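Local coordinates for protein serine-pyruvate aminotransferase (AgxT) (Sulfolobus solfataricus, PDB 3ZRP) that probably transfers amino groups from serine to pyruvate and from alanine to glyoxylate, using pyridoxal 5'-phosphate as its cofactor, at residues L227-G232 with K237-A242; E288-R293 with F333-I338; V323-G328 with S354-T359. All blocks are in the same frame, centred on the assembly; numbering follows the deposited sequence. Where two conformers were deposited one is given.

Contact 1. Residues L227-G232 with K237-A242. With PLP (pyridoxal-5'-phosphate), chain D.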
# COMPACT_ATOMS: atom_id res chain seq x y z
N LEU A 227 5.92 -12.60 -6.55
CA LEU A 227 7.19 -13.17 -7.06
C LEU A 227 7.41 -13.01 -8.58
O LEU A 227 8.51 -12.62 -8.99
CB LEU A 227 7.35 -14.64 -6.66
CG LEU A 227 8.45 -15.13 -5.74
CD1 LEU A 227 8.45 -16.67 -5.71
CD2 LEU A 227 9.81 -14.61 -6.19
N PRO A 228 6.38 -13.29 -9.42
CA PRO A 228 6.55 -13.09 -10.86
C PRO A 228 6.85 -11.63 -11.21
O PRO A 228 7.61 -11.37 -12.15
CB PRO A 228 5.20 -13.53 -11.45
CG PRO A 228 4.61 -14.45 -10.44
CD PRO A 228 5.07 -13.90 -9.11
N VAL A 229 6.28 -10.68 -10.47
CA VAL A 229 6.58 -9.27 -10.71
C VAL A 229 8.04 -8.94 -10.37
O VAL A 229 8.69 -8.21 -11.13
CB VAL A 229 5.59 -8.30 -9.95
CG1 VAL A 229 5.87 -6.84 -10.31
CG2 VAL A 229 4.15 -8.66 -10.28
N MET A 230 8.56 -9.53 -9.29
CA MET A 230 9.94 -9.27 -8.83
C MET A 230 11.00 -9.91 -9.72
O MET A 230 11.97 -9.25 -10.12
CB MET A 230 10.15 -9.72 -7.37
CG MET A 230 9.09 -9.14 -6.39
SD MET A 230 9.07 -7.33 -6.32
CE MET A 230 7.31 -7.01 -6.50
N ARG A 231 10.80 -11.20 -10.01
CA ARG A 231 11.63 -11.93 -10.98
C ARG A 231 11.59 -11.25 -12.34
O ARG A 231 12.64 -11.03 -12.97
CB ARG A 231 11.17 -13.38 -11.07
CG ARG A 231 11.69 -14.24 -9.93
CD ARG A 231 10.91 -15.53 -9.82
NE ARG A 231 11.56 -16.45 -8.89
CZ ARG A 231 11.00 -17.55 -8.42
NH1 ARG A 231 9.76 -17.89 -8.77
NH2 ARG A 231 11.68 -18.31 -7.57
N GLY A 232 10.39 -10.91 -12.80
CA GLY A 232 10.22 -10.16 -14.03
C GLY A 232 11.10 -8.92 -14.07
O GLY A 232 11.92 -8.78 -14.98
N LYS A 237 11.56 -7.15 -17.44
CA LYS A 237 10.23 -7.44 -17.96
C LYS A 237 9.11 -6.90 -17.05
O LYS A 237 9.19 -6.99 -15.83
CB LYS A 237 10.05 -8.95 -18.14
CG LYS A 237 10.96 -9.58 -19.21
CD LYS A 237 11.04 -11.11 -19.01
CE LYS A 237 11.64 -11.82 -20.22
NZ LYS A 237 13.08 -11.50 -20.43
N ALA A 238 8.06 -6.35 -17.66
CA ALA A 238 6.88 -5.91 -16.92
C ALA A 238 5.98 -7.11 -16.65
O ALA A 238 5.90 -8.04 -17.48
CB ALA A 238 6.13 -4.84 -17.69
N ALA A 239 5.33 -7.11 -15.50
CA ALA A 239 4.34 -8.13 -15.15
C ALA A 239 3.24 -7.46 -14.32
O ALA A 239 3.46 -6.39 -13.75
CB ALA A 239 4.98 -9.25 -14.38
N TYR A 240 2.07 -8.09 -14.24
CA TYR A 240 0.98 -7.51 -13.43
C TYR A 240 0.40 -8.53 -12.46
O TYR A 240 -0.08 -9.60 -12.87
CB TYR A 240 -0.11 -6.96 -14.34
CG TYR A 240 -1.31 -6.45 -13.54
CD1 TYR A 240 -1.23 -5.27 -12.81
CD2 TYR A 240 -2.47 -7.21 -13.47
CE1 TYR A 240 -2.33 -4.82 -12.06
CE2 TYR A 240 -3.56 -6.78 -12.74
CZ TYR A 240 -3.48 -5.59 -12.04
OH TYR A 240 -4.56 -5.19 -11.28
N PHE A 241 0.44 -8.21 -11.17
CA PHE A 241 -0.38 -8.97 -10.24
C PHE A 241 -1.45 -8.00 -9.76
O PHE A 241 -2.64 -8.20 -10.00
CB PHE A 241 0.42 -9.48 -9.03
CG PHE A 241 -0.48 -9.91 -7.88
CD1 PHE A 241 -1.54 -10.81 -8.10
CD2 PHE A 241 -0.32 -9.36 -6.60
CE1 PHE A 241 -2.40 -11.18 -7.05
CE2 PHE A 241 -1.18 -9.74 -5.54
CZ PHE A 241 -2.22 -10.63 -5.77
N ALA A 242 -1.00 -6.95 -9.07
CA ALA A 242 -1.90 -5.89 -8.63
C ALA A 242 -1.11 -4.59 -8.76
O ALA A 242 0.12 -4.61 -8.70
CB ALA A 242 -2.31 -6.13 -7.19
N1 PLP D . -10.99 -4.06 -10.55
C2 PLP D . -10.95 -3.42 -11.77
C2A PLP D . -12.25 -3.25 -12.52
C3 PLP D . -9.74 -2.93 -12.28
O3 PLP D . -9.72 -2.33 -13.38
C4 PLP D . -8.55 -3.08 -11.55
C4A PLP D . -7.25 -2.50 -12.13
C5 PLP D . -8.62 -3.75 -10.32
C6 PLP D . -9.83 -4.23 -9.81
C5A PLP D . -7.41 -3.98 -9.45
O4P PLP D . -6.89 -2.78 -8.85
P PLP D . -5.39 -2.72 -8.34
O1P PLP D . -4.56 -3.13 -9.51
O2P PLP D . -5.27 -1.31 -7.91
O3P PLP D . -5.30 -3.75 -7.27
O HOH W 1 8.03 -6.39 -13.34

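Contact 2. Residues E288-R293 with F333-I338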
# COMPACT_ATOMS: atom_id res chain seq x y z
N GLU A 288 17.40 9.33 32.44
CA GLU A 288 17.45 7.87 32.37
C GLU A 288 16.87 7.36 31.05
O GLU A 288 15.82 7.81 30.61
CB GLU A 288 16.66 7.27 33.54
CG GLU A 288 16.86 5.77 33.76
CD GLU A 288 16.02 5.22 34.91
OE1 GLU A 288 15.53 6.02 35.74
OE2 GLU A 288 15.85 3.98 35.00
N ILE A 289 17.57 6.40 30.44
CA ILE A 289 17.13 5.77 29.18
C ILE A 289 16.16 4.60 29.48
O ILE A 289 16.32 3.89 30.48
CB ILE A 289 18.36 5.35 28.35
CG1 ILE A 289 19.15 6.60 27.92
CG2 ILE A 289 17.95 4.52 27.13
CD1 ILE A 289 20.52 6.31 27.28
N VAL A 290 15.15 4.42 28.63
CA VAL A 290 14.16 3.33 28.83
C VAL A 290 14.82 1.94 28.73
O VAL A 290 14.61 1.10 29.62
CB VAL A 290 12.98 3.44 27.84
CG1 VAL A 290 12.15 2.15 27.82
CG2 VAL A 290 12.10 4.60 28.23
N ALA A 291 15.60 1.71 27.68
CA ALA A 291 16.31 0.45 27.51
C ALA A 291 17.09 0.11 28.78
O ALA A 291 17.92 0.90 29.23
CB ALA A 291 17.25 0.50 26.32
N ARG A 292 16.82 -1.07 29.34
CA ARG A 292 17.42 -1.48 30.62
C ARG A 292 18.88 -1.84 30.52
O ARG A 292 19.65 -1.61 31.45
CB ARG A 292 16.63 -2.64 31.24
CG ARG A 292 15.14 -2.40 31.42
CD ARG A 292 14.79 -1.41 32.56
NE ARG A 292 15.05 -0.02 32.18
CZ ARG A 292 15.15 0.99 33.03
NH1 ARG A 292 15.02 0.81 34.34
NH2 ARG A 292 15.39 2.22 32.56
N ARG A 293 19.26 -2.43 29.40
CA ARG A 293 20.59 -2.99 29.22
C ARG A 293 21.37 -2.25 28.13
O ARG A 293 20.99 -2.29 26.95
CB ARG A 293 20.45 -4.47 28.86
CG ARG A 293 19.80 -5.34 29.91
CD ARG A 293 20.83 -5.93 30.84
NE ARG A 293 20.20 -6.83 31.80
CZ ARG A 293 20.62 -8.07 32.07
NH1 ARG A 293 21.69 -8.57 31.47
NH2 ARG A 293 19.97 -8.79 32.96
N PHE A 333 6.45 2.62 31.59
CA PHE A 333 7.32 3.80 31.60
C PHE A 333 6.56 5.09 31.32
O PHE A 333 5.53 5.09 30.63
CB PHE A 333 8.44 3.66 30.56
CG PHE A 333 9.36 2.52 30.79
CD1 PHE A 333 10.46 2.65 31.64
CD2 PHE A 333 9.17 1.31 30.13
CE1 PHE A 333 11.33 1.59 31.86
CE2 PHE A 333 10.04 0.23 30.33
CZ PHE A 333 11.13 0.37 31.20
N LYS A 334 7.07 6.19 31.89
CA LYS A 334 6.62 7.54 31.54
C LYS A 334 7.78 8.17 30.77
O LYS A 334 8.85 8.43 31.33
CB LYS A 334 6.27 8.35 32.80
CG LYS A 334 5.56 9.66 32.53
CD LYS A 334 5.18 10.34 33.84
CE LYS A 334 4.89 11.83 33.65
NZ LYS A 334 5.23 12.63 34.86
N TYR A 335 7.58 8.38 29.47
CA TYR A 335 8.69 8.72 28.58
C TYR A 335 8.26 9.32 27.25
O TYR A 335 7.08 9.30 26.89
CB TYR A 335 9.58 7.48 28.35
CG TYR A 335 9.00 6.40 27.44
CD1 TYR A 335 7.83 5.73 27.77
CD2 TYR A 335 9.65 6.03 26.24
CE1 TYR A 335 7.30 4.72 26.94
CE2 TYR A 335 9.15 5.02 25.41
CZ TYR A 335 7.97 4.37 25.77
OH TYR A 335 7.45 3.40 24.95
N PHE A 336 9.24 9.87 26.53
CA PHE A 336 9.08 10.19 25.11
C PHE A 336 10.22 9.53 24.36
O PHE A 336 11.18 9.06 24.95
CB PHE A 336 9.00 11.72 24.86
CG PHE A 336 10.30 12.46 25.08
CD1 PHE A 336 10.67 12.88 26.36
CD2 PHE A 336 11.16 12.72 24.02
CE1 PHE A 336 11.88 13.55 26.58
CE2 PHE A 336 12.38 13.40 24.22
CZ PHE A 336 12.73 13.81 25.51
N ARG A 337 10.12 9.47 23.04
CA ARG A 337 11.15 8.83 22.24
C ARG A 337 11.81 9.78 21.27
O ARG A 337 11.16 10.64 20.67
CB ARG A 337 10.56 7.66 21.46
CG ARG A 337 10.17 6.48 22.33
CD ARG A 337 9.49 5.41 21.46
NE ARG A 337 8.16 5.84 21.05
CZ ARG A 337 7.43 5.28 20.08
NH1 ARG A 337 7.91 4.24 19.40
NH2 ARG A 337 6.21 5.72 19.81
N ILE A 338 13.11 9.57 21.09
CA ILE A 338 13.87 10.26 20.06
C ILE A 338 14.13 9.28 18.93
O ILE A 338 14.73 8.24 19.13
CB ILE A 338 15.23 10.80 20.60
CG1 ILE A 338 15.04 11.63 21.88
CG2 ILE A 338 15.93 11.64 19.52
CD1 ILE A 338 16.39 11.95 22.58

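Contact 3. Residues V323-G328 with S354-T359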
# COMPACT_ATOMS: atom_id res chain seq x y z
N VAL A 323 12.17 20.98 17.03
CA VAL A 323 12.23 19.52 16.78
C VAL A 323 10.91 18.82 17.17
O VAL A 323 10.32 19.13 18.20
CB VAL A 323 13.41 18.82 17.55
CG1 VAL A 323 13.52 17.33 17.20
CG2 VAL A 323 14.73 19.50 17.29
N GLU A 324 10.48 17.86 16.34
CA GLU A 324 9.37 16.97 16.71
C GLU A 324 9.88 15.57 17.09
O GLU A 324 10.58 14.94 16.31
CB GLU A 324 8.35 16.86 15.56
CG GLU A 324 7.10 16.04 15.90
CD GLU A 324 6.01 16.17 14.87
OE1 GLU A 324 5.93 17.21 14.18
OE2 GLU A 324 5.20 15.23 14.74
N PHE A 325 9.55 15.12 18.30
CA PHE A 325 9.90 13.77 18.78
C PHE A 325 8.67 12.85 18.68
O PHE A 325 7.70 13.20 18.03
CB PHE A 325 10.39 13.88 20.22
CG PHE A 325 11.66 14.69 20.38
CD1 PHE A 325 12.86 14.26 19.81
CD2 PHE A 325 11.66 15.87 21.12
CE1 PHE A 325 14.03 14.99 19.97
CE2 PHE A 325 12.82 16.61 21.28
CZ PHE A 325 14.01 16.18 20.70
N ALA A 326 8.71 11.67 19.30
CA ALA A 326 7.56 10.76 19.35
C ALA A 326 7.11 10.46 20.78
O ALA A 326 7.94 10.47 21.70
CB ALA A 326 7.82 9.45 18.55
N PRO A 327 5.81 10.19 20.99
CA PRO A 327 5.36 9.85 22.34
C PRO A 327 5.80 8.45 22.77
O PRO A 327 6.17 7.64 21.93
CB PRO A 327 3.83 9.91 22.23
CG PRO A 327 3.53 9.64 20.81
CD PRO A 327 4.70 10.15 20.01
N GLY A 328 5.78 8.20 24.07
CA GLY A 328 6.08 6.89 24.63
C GLY A 328 4.83 6.04 24.69
O GLY A 328 3.75 6.54 24.99
N SER A 354 19.92 20.26 22.76
CA SER A 354 19.65 21.67 23.05
C SER A 354 18.18 21.87 23.32
O SER A 354 17.79 22.48 24.32
CB SER A 354 20.10 22.56 21.89
OG SER A 354 19.78 23.91 22.16
N VAL A 355 17.34 21.36 22.42
CA VAL A 355 15.89 21.50 22.52
C VAL A 355 15.36 20.76 23.74
O VAL A 355 14.47 21.26 24.44
CB VAL A 355 15.17 21.03 21.22
CG1 VAL A 355 13.67 21.06 21.36
CG2 VAL A 355 15.58 21.91 20.05
N ILE A 356 15.91 19.58 24.01
CA ILE A 356 15.48 18.84 25.19
C ILE A 356 15.80 19.64 26.47
O ILE A 356 14.94 19.77 27.36
CB ILE A 356 16.04 17.40 25.21
CG1 ILE A 356 15.29 16.56 24.16
CG2 ILE A 356 15.87 16.77 26.59
CD1 ILE A 356 16.06 15.35 23.67
N GLU A 357 17.00 20.20 26.54
CA GLU A 357 17.41 20.99 27.70
C GLU A 357 16.45 22.16 27.97
O GLU A 357 15.90 22.26 29.08
CB GLU A 357 18.86 21.46 27.59
CG GLU A 357 19.38 22.11 28.86
CD GLU A 357 20.89 22.15 28.94
OE1 GLU A 357 21.58 21.29 28.36
OE2 GLU A 357 21.41 23.07 29.62
N ARG A 358 16.21 23.00 26.97
CA ARG A 358 15.37 24.18 27.20
C ARG A 358 13.88 23.89 27.38
O ARG A 358 13.16 24.65 28.04
CB ARG A 358 15.63 25.30 26.18
CG ARG A 358 15.54 24.93 24.73
CD ARG A 358 16.29 25.97 23.93
NE ARG A 358 15.80 26.08 22.57
CZ ARG A 358 16.48 25.74 21.48
NH1 ARG A 358 17.71 25.27 21.59
NH2 ARG A 358 15.93 25.90 20.28
N THR A 359 13.43 22.76 26.85
CA THR A 359 12.05 22.36 27.04
C THR A 359 11.83 21.83 28.48
O THR A 359 10.85 22.18 29.14
CB THR A 359 11.60 21.34 25.97
OG1 THR A 359 11.92 21.86 24.68
CG2 THR A 359 10.11 21.07 26.06

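Contact 1. Residues L227-G232 with K237-A242
V229 and A239 meet where helix 223-234 is followed by a loop that folds back along it, and this apolar part is tightly packed. The CB of A239 lies 4.0 Å from the CA of V229 and touches the helix backbone more closely than it touches the valine methyls. V229 turns CG2 to the loop backbone, 3.8 Å from F241 N, and its side chain crosses that of F241 at about a right angle. With CG1 anti to the backbone N (chi1 -175°), CG2 is the branch turned to the loop. The F241 ring leads away from the helix segment and meets W226 edge-to-face.

The other end is more polar and more open to solvent, although the backbones stay close at G232. The N of K237 donates to the O of G232 at 3.0 Å, from above the carbonyl plane, while the lysine chain runs out to solvent. A water lies within hydrogen-bonding distance of V229 O (2.9 Å) and K237 O (2.8 Å) and bridges the two backbones.

Beyond the packed part, Y240 points away from the helix and gives its OH to O1P of PLP at 2.7 Å, with O1P in the plane of the ring. Backbone bonds and small apolar groups thus fix the loop from which Y240 donates a hydrogen bond to the phosphate of a cofactor held mostly by the other subunit.

Contact 2. Residues E288-R293 with F333-I338
This is an apolar contact with an arginine at its border, between the loop that follows helix 264-284 and the residues leading into strand 335-339 of the three-stranded antiparallel sheet, with its first residue, Y335. V290, at its middle, uses both methyls. CG1 sits over the face of the F333 ring, 3.8 Å from the ring centroid and only 9° off the normal, a CH-pi contact. CG2 meets Y335 obliquely, 3.5 Å from CD2, while the hydroxyl of Y335 is hydrogen-bonded to S139 O and V329 N.

R292 closes the edge of the F333 ring. Its CZ lies 4.0 Å from F333 CE1, which stands over the centre of one guanidinium face, the planes 63° apart. Bends at chi2 and chi3 fold its chain back on the loop. There NE donates to V290 O and NH2 to I289 O, both at 2.8 Å, and NH2 forms a salt bridge with E288 OE2 at 3.0 Å.

E288 also pairs with K307 and binds calcium in a structure of this protein, though no calcium is bound to this chain here. The polar grip within the loop therefore sets the guanidinium against the phenyl edge, while V290 makes the apolar join.

Contact 3. Residues V323-G328 with S354-T359
F325 and I356 make one half of this buried, wholly apolar contact, and V323 and V355 the other. The CZ of F325 lies 3.7 Å from both CD1 and CG1 of I356, and the CG1-CD1 end of the isoleucine meets the CZ and CE2 side of the ring obliquely. I356 holds CG1 anti to its carbonyl carbon (chi1 -73°), and CD1 continues toward the phenyl ring although the CB does not point there. Beside them, CG2 of V323 meets CG2 of V355 at 3.8 Å, methyl to methyl.

In the next shell, V323 also lends CG1 to one face of the F325 ring, 3.6 Å above its plane and toward the rim, covering part of that face from its own segment. On the helix, one face of the R358 guanidinium lies over V355 CG2. The helix backbone has a doubly used acceptor here: V355 O receives T359 N at 3.0 Å and T359 OG1 at 2.6 Å, from opposite faces of the carbonyl plane.

Further out, the F325 ring meets F336 and packs on I338 of strand 335-339, while L315 and T318 of helix 311-319 reach it as well. F325 thus stands where helix 346-363, helix 311-319 and the three-stranded antiparallel sheet come together.

Overall arrangement
In this class-V PLP-dependent aminotransferase, contact 1 lies at the cofactor, while contacts 2 and 3 lie around the three-stranded antiparallel sheet with helix 346-363. Contact 1 comes first along the chain and lies on the opposite side of the chain's centre from the others, its centre about 43 Å from that of contact 2 and about 44 Å from that of contact 3. Contacts 2 and 3 have centres about 13 Å apart, and their segments alternate in sequence. In their shared sheet, strands 335-339 and 326-327 are neighbours, and R337 N lies 2.7 Å from A326 O, a probable hydrogen bond. Contact 2 joins a loop to this sheet and contact 3 adds the helix, whereas contact 1 serves a cofactor shared between subunits.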